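Local atomic coordinates of beta-N-acetylhexosaminidase (PDB entry 5BZA), a protein that probably hydrolyses terminal non-reducing N-acetyl-D-hexosamine residues from N-acetyl-beta-D-hexosaminides, as a metal-binding glycoside hydrolase of family 3. Residues E230-R233 with N237-G240. Numbering follows the deposited sequence.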
loop_
_atom_site.group_PDB
_atom_site.type_symbol
_atom_site.label_atom_id
_atom_site.label_comp_id
_atom_site.label_asym_id
_atom_site.label_seq_id
_atom_site.Cartn_x
_atom_site.Cartn_y
_atom_site.Cartn_z
ATOM N N GLU B 230 -23.292 12.884 31.566
ATOM C CA GLU B 230 -23.104 14.165 32.245
ATOM C C GLU B 230 -21.924 14.907 31.627
ATOM O O GLU B 230 -21.992 16.128 31.375
ATOM C CB GLU B 230 -22.888 13.980 33.751
ATOM C CG GLU B 230 -24.062 13.356 34.474
ATOM C CD GLU B 230 -23.943 13.464 35.982
ATOM O OE1 GLU B 230 -23.111 14.273 36.463
ATOM O OE2 GLU B 230 -24.639 12.694 36.688
ATOM N N VAL B 231 -20.819 14.202 31.401
ATOM C CA VAL B 231 -19.684 14.906 30.837
ATOM C C VAL B 231 -19.741 14.994 29.320
ATOM O O VAL B 231 -19.732 16.103 28.774
ATOM C CB VAL B 231 -18.360 14.280 31.279
ATOM C CG1 VAL B 231 -17.179 15.070 30.711
ATOM C CG2 VAL B 231 -18.317 14.323 32.755
ATOM N N LEU B 232 -19.847 13.862 28.625
ATOM C CA LEU B 232 -19.705 13.899 27.174
ATOM C C LEU B 232 -20.931 14.457 26.438
ATOM O O LEU B 232 -20.789 15.318 25.546
ATOM C CB LEU B 232 -19.370 12.503 26.648
ATOM C CG LEU B 232 -19.223 12.465 25.122
ATOM C CD1 LEU B 232 -18.089 13.381 24.660
ATOM C CD2 LEU B 232 -19.047 11.073 24.643
ATOM N N ARG B 233 -22.119 13.923 26.749
ATOM C CA ARG B 233 -23.360 14.394 26.111
ATOM C C ARG B 233 -23.759 15.817 26.542
ATOM O O ARG B 233 -24.158 16.635 25.712
ATOM C CB ARG B 233 -24.527 13.449 26.398
ATOM C CG ARG B 233 -24.354 12.033 25.898
ATOM C CD ARG B 233 -24.069 11.986 24.415
ATOM N NE ARG B 233 -24.287 10.635 23.884
ATOM C CZ ARG B 233 -24.244 10.311 22.589
ATOM N NH1 ARG B 233 -23.950 11.248 21.688
ATOM N NH2 ARG B 233 -24.452 9.051 22.199
ATOM N N ASN B 237 -21.430 18.551 25.141
ATOM C CA ASN B 237 -22.408 18.734 24.071
ATOM C C ASN B 237 -22.123 17.896 22.777
ATOM O O ASN B 237 -22.498 18.272 21.646
ATOM C CB ASN B 237 -22.512 20.234 23.743
ATOM C CG ASN B 237 -23.840 20.590 23.118
ATOM O OD1 ASN B 237 -24.873 20.021 23.498
ATOM N ND2 ASN B 237 -23.829 21.501 22.133
ATOM N N PHE B 238 -21.522 16.724 22.950
ATOM C CA PHE B 238 -21.281 15.853 21.811
ATOM C C PHE B 238 -22.542 15.046 21.544
ATOM O O PHE B 238 -22.988 14.288 22.393
ATOM C CB PHE B 238 -20.082 14.911 22.041
ATOM C CG PHE B 238 -19.813 13.981 20.868
ATOM C CD1 PHE B 238 -19.451 14.479 19.634
ATOM C CD2 PHE B 238 -19.944 12.601 21.009
ATOM C CE1 PHE B 238 -19.226 13.623 18.540
ATOM C CE2 PHE B 238 -19.727 11.729 19.933
ATOM C CZ PHE B 238 -19.363 12.249 18.686
ATOM N N LYS B 239 -23.130 15.227 20.366
ATOM C CA LYS B 239 -24.379 14.544 20.056
ATOM C C LYS B 239 -24.122 13.490 18.970
ATOM O O LYS B 239 -25.063 12.959 18.351
ATOM C CB LYS B 239 -25.469 15.553 19.625
ATOM C CG LYS B 239 -25.694 16.725 20.620
ATOM C CD LYS B 239 -25.830 16.217 22.054
ATOM C CE LYS B 239 -26.423 17.261 23.005
ATOM N NZ LYS B 239 -26.286 16.836 24.440
ATOM N N GLY B 240 -22.846 13.218 18.709
ATOM C CA GLY B 240 -22.512 12.298 17.648
ATOM C C GLY B 240 -22.446 10.861 18.123
ATOM O O GLY B 240 -23.011 10.493 19.147
#
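Arg-233 presents the edge of its guanidinium to the backbone of Phe-238 to Gly-240, where one nitrogen, NH1, donates to two carbonyls. Its bond to Gly-240 O is the shorter, at 2.8 Å between NH1 and O; the longer one, 3.3 Å from NH1 to Phe-238 O, is nearly straight at NH1, but the donor stands above the carbonyl plane. The side chain starts away from the loop, and a bend at chi2 (-56°) brings it back, with CD only 3.2 Å from Phe-238 O. Main-chain bonding secures the helix end itself: Phe-238 N donates to Leu-232 O (3.0 Å) just after Asn-237 has left the helix with positive phi (61°). Lys-239 is also bent at chi2, and its NZ lies near Arg-233 O at a modelled separation too short to be trusted in detail. On the apolar side of the turn, Leu-232 and Phe-238 lie side by side, CD1 of Leu-232 at 3.6 Å from CB of Phe-238, while Gly-240 N sits over the centre of the Phe-238 ring. Further out, Arg-233 NH2 bonds Gly-269 O and Asn-271 OD1, and Phe-198 stacks on Phe-238. Replacing Arg-233 by an alanine is likely to leave all four acceptor oxygens without this donor. Loop 237-240 thus links helix 225-235 to strand 241-243 of the TIM-barrel domain, and the Arg-233 cation would probably stabilise the partial negative charge of its two carbonyl oxygens.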